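Local coordinates for protein oxalate biosynthetic component 1 (Burkholderia thailandensis, PDB 5IKY) that acts as a bifunctional oxalate-producing enzyme, a serine hydrolase with an additional lyase activity, in quorum sensing-dependent oxalogenesis, at residues G865-Y876 against T940-D951; R856-G865 against A977-L985. One frame throughout, in Å; residues are numbered along the deposited sequence.

Contact 1 of 2, residues G865-Y876 against T940-D951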
loop_
_atom_site.group_PDB
_atom_site.type_symbol
_atom_site.label_atom_id
_atom_site.label_comp_id
_atom_site.label_asym_id
_atom_site.label_seq_id
_atom_site.Cartn_x
_atom_site.Cartn_y
_atom_site.Cartn_z
ATOM N N GLY A 865 -15.999 30.491 11.809
ATOM C CA GLY A 865 -14.959 30.667 12.809
ATOM C C GLY A 865 -15.480 31.207 14.130
ATOM O O GLY A 865 -15.303 32.386 14.436
ATOM N N ILE A 866 -16.118 30.343 14.917
ATOM C CA ILE A 866 -16.744 30.768 16.166
ATOM C C ILE A 866 -16.319 29.938 17.378
ATOM O O ILE A 866 -16.549 30.339 18.519
ATOM C CB ILE A 866 -18.288 30.714 16.068
ATOM C CG1 ILE A 866 -18.770 29.264 15.972
ATOM C CG2 ILE A 866 -18.788 31.536 14.886
ATOM C CD1 ILE A 866 -20.276 29.119 15.995
ATOM N N TYR A 867 -15.698 28.789 17.135
ATOM C CA TYR A 867 -15.368 27.862 18.215
ATOM C C TYR A 867 -13.950 28.049 18.751
ATOM O O TYR A 867 -12.993 28.157 17.983
ATOM C CB TYR A 867 -15.556 26.417 17.741
ATOM C CG TYR A 867 -15.285 25.366 18.794
ATOM C CD1 TYR A 867 -14.040 24.760 18.894
ATOM C CD2 TYR A 867 -16.280 24.970 19.680
ATOM C CE1 TYR A 867 -13.789 23.796 19.849
ATOM C CE2 TYR A 867 -16.037 24.005 20.640
ATOM C CZ TYR A 867 -14.790 23.422 20.719
ATOM O OH TYR A 867 -14.540 22.461 21.672
ATOM N N PHE A 868 -13.828 28.081 20.076
ATOM C CA PHE A 868 -12.527 28.130 20.737
ATOM C C PHE A 868 -12.630 27.620 22.176
ATOM O O PHE A 868 -13.643 27.824 22.845
ATOM C CB PHE A 868 -11.953 29.549 20.711
ATOM C CG PHE A 868 -12.748 30.546 21.507
ATOM C CD1 PHE A 868 -13.879 31.140 20.970
ATOM C CD2 PHE A 868 -12.354 30.901 22.786
ATOM C CE1 PHE A 868 -14.608 32.060 21.701
ATOM C CE2 PHE A 868 -13.077 31.822 23.520
ATOM C CZ PHE A 868 -14.206 32.403 22.977
ATOM N N SER A 869 -11.577 26.957 22.645
ATOM C CA SER A 869 -11.574 26.358 23.976
ATOM C C SER A 869 -11.102 27.334 25.046
ATOM O O SER A 869 -10.614 28.423 24.739
ATOM C CB SER A 869 -10.687 25.112 24.001
ATOM O OG SER A 869 -9.324 25.451 23.797
ATOM N N GLU A 870 -11.247 26.930 26.304
ATOM C CA GLU A 870 -10.786 27.737 27.427
ATOM C C GLU A 870 -9.262 27.779 27.463
ATOM O O GLU A 870 -8.668 28.768 27.892
ATOM C CB GLU A 870 -11.333 27.189 28.748
ATOM N N GLU A 871 -8.636 26.698 27.006
ATOM C CA GLU A 871 -7.181 26.612 26.958
ATOM C C GLU A 871 -6.613 27.565 25.911
ATOM O O GLU A 871 -5.513 28.095 26.069
ATOM C CB GLU A 871 -6.728 25.178 26.663
ATOM C CG GLU A 871 -7.044 24.173 27.763
ATOM C CD GLU A 871 -8.509 23.782 27.804
ATOM O OE1 GLU A 871 -9.019 23.273 26.783
ATOM O OE2 GLU A 871 -9.152 23.989 28.855
ATOM N N SER A 872 -7.373 27.776 24.839
ATOM C CA SER A 872 -6.971 28.698 23.785
ATOM C C SER A 872 -7.049 30.141 24.267
ATOM O O SER A 872 -6.209 30.970 23.915
ATOM C CB SER A 872 -7.844 28.512 22.544
ATOM O OG SER A 872 -7.762 27.184 22.059
ATOM N N GLN A 873 -8.064 30.430 25.076
ATOM C CA GLN A 873 -8.299 31.777 25.582
ATOM C C GLN A 873 -7.121 32.270 26.417
ATOM O O GLN A 873 -6.635 33.382 26.220
ATOM C CB GLN A 873 -9.587 31.817 26.407
ATOM C CG GLN A 873 -10.094 33.218 26.710
ATOM C CD GLN A 873 -11.499 33.218 27.289
ATOM O OE1 GLN A 873 -11.880 32.305 28.022
ATOM N NE2 GLN A 873 -12.275 34.243 26.959
ATOM N N LEU A 874 -6.665 31.429 27.340
ATOM C CA LEU A 874 -5.555 31.771 28.223
ATOM C C LEU A 874 -4.282 32.104 27.451
ATOM O O LEU A 874 -3.512 32.977 27.851
ATOM C CB LEU A 874 -5.288 30.623 29.197
ATOM C CG LEU A 874 -6.432 30.301 30.158
ATOM C CD1 LEU A 874 -6.199 28.963 30.841
ATOM C CD2 LEU A 874 -6.580 31.418 31.188
ATOM N N ILE A 875 -4.069 31.405 26.342
ATOM C CA ILE A 875 -2.908 31.653 25.498
ATOM C C ILE A 875 -3.129 32.886 24.626
ATOM O O ILE A 875 -2.230 33.709 24.462
ATOM C CB ILE A 875 -2.590 30.436 24.603
ATOM C CG1 ILE A 875 -2.374 29.188 25.462
ATOM C CG2 ILE A 875 -1.366 30.707 23.742
ATOM C CD1 ILE A 875 -2.040 27.946 24.666
ATOM N N TYR A 876 -4.336 33.014 24.082
ATOM C CA TYR A 876 -4.671 34.116 23.183
ATOM C C TYR A 876 -4.543 35.491 23.832
ATOM O O TYR A 876 -3.844 36.365 23.319
ATOM C CB TYR A 876 -6.096 33.951 22.645
ATOM C CG TYR A 876 -6.694 35.234 22.111
ATOM C CD1 TYR A 876 -6.269 35.772 20.904
ATOM C CD2 TYR A 876 -7.685 35.905 22.815
ATOM C CE1 TYR A 876 -6.810 36.946 20.415
ATOM C CE2 TYR A 876 -8.233 37.079 22.334
ATOM C CZ TYR A 876 -7.793 37.596 21.133
ATOM O OH TYR A 876 -8.337 38.765 20.650
ATOM N N THR A 940 -4.888 24.912 17.953
ATOM C CA THR A 940 -4.796 25.958 18.964
ATOM C C THR A 940 -4.559 27.311 18.301
ATOM O O THR A 940 -5.111 28.327 18.723
ATOM C CB THR A 940 -3.664 25.665 19.975
ATOM O OG1 THR A 940 -3.937 24.437 20.663
ATOM C CG2 THR A 940 -3.540 26.791 20.992
ATOM N N ALA A 941 -3.749 27.305 17.247
ATOM C CA ALA A 941 -3.416 28.522 16.513
ATOM C C ALA A 941 -4.643 29.156 15.866
ATOM O O ALA A 941 -4.875 30.355 16.006
ATOM C CB ALA A 941 -2.367 28.223 15.461
ATOM N N GLN A 942 -5.424 28.348 15.155
ATOM C CA GLN A 942 -6.612 28.847 14.472
ATOM C C GLN A 942 -7.677 29.308 15.461
ATOM O O GLN A 942 -8.531 30.128 15.125
ATOM C CB GLN A 942 -7.184 27.778 13.542
ATOM C CG GLN A 942 -6.599 27.809 12.140
ATOM C CD GLN A 942 -6.979 26.592 11.325
ATOM O OE1 GLN A 942 -7.355 26.704 10.157
ATOM N NE2 GLN A 942 -6.876 25.417 11.935
ATOM N N GLN A 943 -7.624 28.784 16.681
ATOM C CA GLN A 943 -8.533 29.227 17.728
ATOM C C GLN A 943 -8.113 30.596 18.258
ATOM O O GLN A 943 -8.935 31.338 18.793
ATOM C CB GLN A 943 -8.593 28.204 18.863
ATOM C CG GLN A 943 -9.436 26.982 18.533
ATOM C CD GLN A 943 -9.307 25.881 19.566
ATOM O OE1 GLN A 943 -9.972 25.903 20.601
ATOM N NE2 GLN A 943 -8.451 24.904 19.286
ATOM N N LEU A 944 -6.833 30.927 18.104
ATOM C CA LEU A 944 -6.350 32.256 18.468
ATOM C C LEU A 944 -6.831 33.278 17.445
ATOM O O LEU A 944 -7.160 34.414 17.790
ATOM C CB LEU A 944 -4.823 32.292 18.561
ATOM C CG LEU A 944 -4.109 31.306 19.488
ATOM C CD1 LEU A 944 -2.655 31.722 19.687
ATOM C CD2 LEU A 944 -4.824 31.178 20.822
ATOM N N ASP A 945 -6.862 32.861 16.183
ATOM C CA ASP A 945 -7.321 33.714 15.094
ATOM C C ASP A 945 -8.801 34.040 15.254
ATOM O O ASP A 945 -9.228 35.171 15.014
ATOM C CB ASP A 945 -7.071 33.035 13.745
ATOM C CG ASP A 945 -5.613 32.672 13.536
ATOM O OD1 ASP A 945 -4.802 32.904 14.457
ATOM O OD2 ASP A 945 -5.280 32.139 12.456
ATOM N N VAL A 946 -9.574 33.037 15.659
ATOM C CA VAL A 946 -11.007 33.194 15.881
ATOM C C VAL A 946 -11.294 34.236 16.959
ATOM O O VAL A 946 -12.126 35.125 16.771
ATOM C CB VAL A 946 -11.661 31.853 16.283
ATOM C CG1 VAL A 946 -13.068 32.076 16.816
ATOM C CG2 VAL A 946 -11.678 30.894 15.102
ATOM N N GLN A 947 -10.595 34.124 18.084
ATOM C CA GLN A 947 -10.764 35.055 19.192
ATOM C C GLN A 947 -10.330 36.465 18.810
ATOM O O GLN A 947 -10.901 37.448 19.284
ATOM C CB GLN A 947 -9.976 34.581 20.413
ATOM C CG GLN A 947 -10.402 33.224 20.938
ATOM C CD GLN A 947 -9.631 32.817 22.175
ATOM O OE1 GLN A 947 -9.798 33.404 23.245
ATOM N NE2 GLN A 947 -8.780 31.807 22.036
ATOM N N ALA A 948 -9.315 36.556 17.955
ATOM C CA ALA A 948 -8.822 37.843 17.482
ATOM C C ALA A 948 -9.881 38.547 16.641
ATOM O O ALA A 948 -10.055 39.762 16.734
ATOM C CB ALA A 948 -7.539 37.664 16.685
ATOM N N CYS A 949 -10.588 37.775 15.822
ATOM C CA CYS A 949 -11.674 38.312 15.011
ATOM C C CYS A 949 -12.824 38.793 15.890
ATOM O O CYS A 949 -13.438 39.823 15.614
ATOM C CB CYS A 949 -12.175 37.265 14.014
ATOM S SG CYS A 949 -10.973 36.787 12.750
ATOM N N ARG A 950 -13.108 38.044 16.951
ATOM C CA ARG A 950 -14.186 38.390 17.872
ATOM C C ARG A 950 -13.894 39.703 18.595
ATOM O O ARG A 950 -14.765 40.567 18.704
ATOM C CB ARG A 950 -14.407 37.266 18.887
ATOM N N ASP A 951 -12.668 39.849 19.086
ATOM C CA ASP A 951 -12.256 41.086 19.744
ATOM C C ASP A 951 -12.022 42.198 18.728
ATOM O O ASP A 951 -12.430 43.340 18.943
ATOM C CB ASP A 951 -10.989 40.865 20.574
ATOM C CG ASP A 951 -11.278 40.229 21.921
ATOM O OD1 ASP A 951 -12.459 40.196 22.324
ATOM O OD2 ASP A 951 -10.320 39.774 22.580
#
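Tyr876 lays its ring flat on Gln947: Gln947 CB stands 3.5 Å from the centroid of the Tyr876 ring, almost on the ring normal, in a CH-pi contact. Phe868 takes the same glutamine from the other side, with Gln947 CG 3.8 Å from the Phe868 ring centroid and the amide nearly parallel to that ring, wedging the side chain between two aromatics. Gln947 NE2 hydrogen-bonds Gln943 O from above its carbonyl plane. Val946 CG1 packs on Gly865 O (3.3 Å) and stands near the Phe868 ring. Leu944 and Ala948 supply the aliphatic packing round the tyrosine, Leu944 CD2 meeting Tyr876 CB at 3.6 Å. With CG anti to the backbone N (chi1 160°), the Tyr876 ring reaches along helix 937-955 into a hole formed by Leu944, Gln947, Ala948 and Asp951; one turn earlier, Ser872 enters a second hole beside Thr940 and Gln943.

At the polar rim, Tyr876 OH donates to Asp951 OD2 at 2.9 Å, on the anti side and well out of the carboxylate plane. At the start of helix 870-879, Ser869 N donates to Gln943 OE1 (2.8 Å), in the carbonyl plane, while Gln943 NE2 is held by Asn855 OD1 and Ala939 O; the amide is held through both its oxygen and its nitrogen. Ser869, the N-cap residue, also hydrogen-bonds Ser872, OG to OG (2.9 Å). The helix segments cross at -70°, axes 9.2 Å apart. This is knobs-into-holes packing on a helix after strand 929-935, consistent with the one that follows the nucleophile elbow in alpha/beta hydrolases.

Contact 2 of 2, residues R856-G865 against A977-L985; sequences RFALNADPSG and AADIHLDWL
Trp984 is held between Gly865 on one face and His981 on the other. Gly865 CA makes a CH-pi contact 3.7 Å from the centroid of the six-membered ring of Trp984, and His981 CB packs against the opposite face. Along the indole edge, NE1 of Trp984 gives a weak hydrogen bond to Pro863 O (3.4 Å) and Leu859 CD1 touches Trp984 CH2. The same CH2 atom sits over the centre of the His981 imidazole. Earlier in the loop, Asp979 N donates to Asn860 OD1 at 3.0 Å (N-H...O 156°), and the Asn860 amide stacks on the Asp979 carboxylate with planes 9° apart. Trp984, His981 and Asp979 belong to the connection between strands 969-976 and 988-992, neighbours in the parallel part of the alpha/beta-hydrolase sheet; here it meets the C-terminal end of helix 849-860 and the loop after it. Arg856, bent at chi3 (58°), folds its guanidinium over Ala977 and rests CG on Ala978 CB, 3.7 Å away. In the second shell, Gly1003 O takes Asn860 ND2 and Thr1005 OG1 binds Asp979 OD2, which orients the stacked pair. A type I turn from His981 to Trp984 brings both rings to the same side, and Asp862 OD2 steadies the opposing loop through Tyr867 N.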
loop_
_atom_site.group_PDB
_atom_site.type_symbol
_atom_site.label_atom_id
_atom_site.label_comp_id
_atom_site.label_asym_id
_atom_site.label_seq_id
_atom_site.Cartn_x
_atom_site.Cartn_y
_atom_site.Cartn_z
ATOM N N ARG A 856 -9.909 19.436 18.951
ATOM C CA ARG A 856 -9.377 19.320 17.600
ATOM C C ARG A 856 -10.475 19.011 16.582
ATOM O O ARG A 856 -10.655 19.739 15.605
ATOM C CB ARG A 856 -8.304 18.230 17.563
ATOM C CG ARG A 856 -6.999 18.632 16.908
ATOM C CD ARG A 856 -5.982 17.501 17.004
ATOM N NE ARG A 856 -6.472 16.275 16.376
ATOM C CZ ARG A 856 -5.833 15.110 16.412
ATOM N NH1 ARG A 856 -4.675 15.004 17.046
ATOM N NH2 ARG A 856 -6.354 14.047 15.814
ATOM N N PHE A 857 -11.207 17.926 16.821
ATOM C CA PHE A 857 -12.250 17.479 15.903
ATOM C C PHE A 857 -13.467 18.398 15.904
ATOM O O PHE A 857 -14.131 18.558 14.881
ATOM C CB PHE A 857 -12.682 16.053 16.244
ATOM C CG PHE A 857 -11.689 15.005 15.829
ATOM C CD1 PHE A 857 -11.493 14.716 14.489
ATOM C CD2 PHE A 857 -10.956 14.307 16.775
ATOM C CE1 PHE A 857 -10.584 13.753 14.100
ATOM C CE2 PHE A 857 -10.043 13.342 16.392
ATOM C CZ PHE A 857 -9.856 13.065 15.052
ATOM N N ALA A 858 -13.764 18.995 17.054
ATOM C CA ALA A 858 -14.876 19.932 17.152
ATOM C C ALA A 858 -14.585 21.180 16.326
ATOM O O ALA A 858 -15.491 21.776 15.744
ATOM C CB ALA A 858 -15.141 20.299 18.603
ATOM N N LEU A 859 -13.314 21.567 16.280
ATOM C CA LEU A 859 -12.888 22.702 15.472
ATOM C C LEU A 859 -13.052 22.376 13.994
ATOM O O LEU A 859 -13.462 23.225 13.202
ATOM C CB LEU A 859 -11.436 23.073 15.779
ATOM C CG LEU A 859 -10.920 24.356 15.123
ATOM C CD1 LEU A 859 -11.710 25.557 15.615
ATOM C CD2 LEU A 859 -9.435 24.539 15.388
ATOM N N ASN A 860 -12.727 21.138 13.633
ATOM C CA ASN A 860 -12.937 20.645 12.275
ATOM C C ASN A 860 -14.390 20.777 11.833
ATOM O O ASN A 860 -14.670 21.097 10.677
ATOM C CB ASN A 860 -12.514 19.178 12.165
ATOM C CG ASN A 860 -11.021 19.006 11.974
ATOM O OD1 ASN A 860 -10.246 19.954 12.100
ATOM N ND2 ASN A 860 -10.609 17.783 11.669
ATOM N N ALA A 861 -15.306 20.527 12.765
ATOM C CA ALA A 861 -16.734 20.486 12.461
ATOM C C ALA A 861 -17.387 21.856 12.580
ATOM O O ALA A 861 -18.609 21.977 12.489
ATOM C CB ALA A 861 -17.434 19.492 13.374
ATOM N N ASP A 862 -16.572 22.884 12.785
ATOM C CA ASP A 862 -17.074 24.246 12.912
ATOM C C ASP A 862 -17.021 24.963 11.563
ATOM O O ASP A 862 -15.942 25.279 11.067
ATOM C CB ASP A 862 -16.268 25.013 13.961
ATOM C CG ASP A 862 -16.939 26.302 14.390
ATOM O OD1 ASP A 862 -18.181 26.397 14.288
ATOM O OD2 ASP A 862 -16.219 27.220 14.838
ATOM N N PRO A 863 -18.195 25.213 10.962
ATOM C CA PRO A 863 -18.286 25.849 9.642
ATOM C C PRO A 863 -17.892 27.327 9.665
ATOM O O PRO A 863 -17.199 27.790 8.760
ATOM C CB PRO A 863 -19.762 25.682 9.277
ATOM C CG PRO A 863 -20.463 25.609 10.589
ATOM C CD PRO A 863 -19.524 24.893 11.514
ATOM N N SER A 864 -18.337 28.053 10.686
ATOM C CA SER A 864 -17.985 29.459 10.850
ATOM C C SER A 864 -16.973 29.604 11.978
ATOM O O SER A 864 -17.078 28.921 12.989
ATOM C CB SER A 864 -19.228 30.301 11.142
ATOM O OG SER A 864 -20.245 30.064 10.184
ATOM N N GLY A 865 -15.999 30.491 11.809
ATOM C CA GLY A 865 -14.959 30.667 12.809
ATOM C C GLY A 865 -15.480 31.207 14.130
ATOM O O GLY A 865 -15.303 32.386 14.436
ATOM N N ALA A 977 -2.471 18.021 12.862
ATOM C CA ALA A 977 -3.443 17.018 13.283
ATOM C C ALA A 977 -4.869 17.560 13.244
ATOM O O ALA A 977 -5.799 16.932 13.752
ATOM C CB ALA A 977 -3.107 16.517 14.678
ATOM N N ALA A 978 -5.033 18.730 12.636
ATOM C CA ALA A 978 -6.345 19.345 12.489
ATOM C C ALA A 978 -6.445 20.023 11.130
ATOM O O ALA A 978 -5.431 20.412 10.550
ATOM C CB ALA A 978 -6.600 20.345 13.610
ATOM N N ASP A 979 -7.666 20.156 10.622
ATOM C CA ASP A 979 -7.883 20.785 9.327
ATOM C C ASP A 979 -7.514 22.260 9.351
ATOM O O ASP A 979 -7.759 22.958 10.335
ATOM C CB ASP A 979 -9.340 20.630 8.887
ATOM C CG ASP A 979 -9.658 19.233 8.396
ATOM O OD1 ASP A 979 -8.723 18.518 7.979
ATOM O OD2 ASP A 979 -10.849 18.855 8.415
ATOM N N ILE A 980 -6.913 22.725 8.262
ATOM C CA ILE A 980 -6.652 24.146 8.087
ATOM C C ILE A 980 -7.787 24.766 7.287
ATOM O O ILE A 980 -7.923 24.518 6.088
ATOM C CB ILE A 980 -5.318 24.405 7.371
ATOM C CG1 ILE A 980 -4.158 23.804 8.166
ATOM C CG2 ILE A 980 -5.110 25.899 7.170
ATOM C CD1 ILE A 980 -2.808 23.999 7.513
ATOM N N HIS A 981 -8.612 25.560 7.959
ATOM C CA HIS A 981 -9.733 26.213 7.301
ATOM C C HIS A 981 -9.219 27.307 6.379
ATOM O O HIS A 981 -8.941 28.426 6.812
ATOM C CB HIS A 981 -10.703 26.776 8.334
ATOM C CG HIS A 981 -11.178 25.761 9.327
ATOM N ND1 HIS A 981 -12.376 25.094 9.194
ATOM C CD2 HIS A 981 -10.609 25.291 10.462
ATOM C CE1 HIS A 981 -12.527 24.260 10.208
ATOM N NE2 HIS A 981 -11.468 24.360 10.991
ATOM N N LEU A 982 -9.095 26.963 5.103
ATOM C CA LEU A 982 -8.467 27.825 4.112
ATOM C C LEU A 982 -9.215 29.141 3.901
ATOM O O LEU A 982 -8.602 30.166 3.612
ATOM C CB LEU A 982 -8.345 27.072 2.783
ATOM C CG LEU A 982 -7.675 27.793 1.615
ATOM C CD1 LEU A 982 -6.322 28.344 2.029
ATOM C CD2 LEU A 982 -7.531 26.847 0.436
ATOM N N ASP A 983 -10.534 29.113 4.063
ATOM C CA ASP A 983 -11.363 30.280 3.766
ATOM C C ASP A 983 -11.629 31.169 4.981
ATOM O O ASP A 983 -12.436 32.096 4.908
ATOM C CB ASP A 983 -12.695 29.836 3.157
ATOM C CG ASP A 983 -12.533 29.241 1.773
ATOM O OD1 ASP A 983 -11.560 29.609 1.079
ATOM O OD2 ASP A 983 -13.376 28.409 1.377
ATOM N N TRP A 984 -10.954 30.894 6.092
ATOM C CA TRP A 984 -11.109 31.712 7.291
ATOM C C TRP A 984 -10.122 32.874 7.317
ATOM O O TRP A 984 -9.115 32.863 6.608
ATOM C CB TRP A 984 -10.920 30.869 8.555
ATOM C CG TRP A 984 -12.063 29.967 8.890
ATOM C CD1 TRP A 984 -13.176 29.730 8.136
ATOM C CD2 TRP A 984 -12.209 29.179 10.078
ATOM N NE1 TRP A 984 -14.002 28.840 8.779
ATOM C CE2 TRP A 984 -13.430 28.484 9.973
ATOM C CE3 TRP A 984 -11.419 28.987 11.217
ATOM C CZ2 TRP A 984 -13.884 27.618 10.965
ATOM C CZ3 TRP A 984 -11.872 28.126 12.201
ATOM C CH2 TRP A 984 -13.093 27.452 12.069
ATOM N N LEU A 985 -10.421 33.876 8.139
ATOM C CA LEU A 985 -9.460 34.924 8.451
ATOM C C LEU A 985 -8.428 34.381 9.430
ATOM O O LEU A 985 -8.783 33.932 10.520
ATOM C CB LEU A 985 -10.154 36.149 9.049
ATOM C CG LEU A 985 -10.627 37.254 8.105
ATOM C CD1 LEU A 985 -11.429 38.291 8.875
ATOM C CD2 LEU A 985 -9.440 37.901 7.412
#

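In the fold
Both contacts belong to the alpha/beta-hydrolase part of the chain, with centres 12 Å apart, and Gly865 serves in each. Contact 1 is the more buried: it packs helix 870-879 and the loop before it on helix 937-955 and buries 733 Å², with glutamine side chains joining aromatic and aliphatic surfaces. Contact 2 covers 523 Å², is partly exposed, and sets a helix end and its following loop against a strand connection, relying on an indole and on a mix of side-chain and backbone polar groups. The two are tied directly: Gln942, on the helix of contact 1, accepts from His981 N, and Tyr867 O packs on Leu859, so helix 937-955 and the 861-869 linker bridge them.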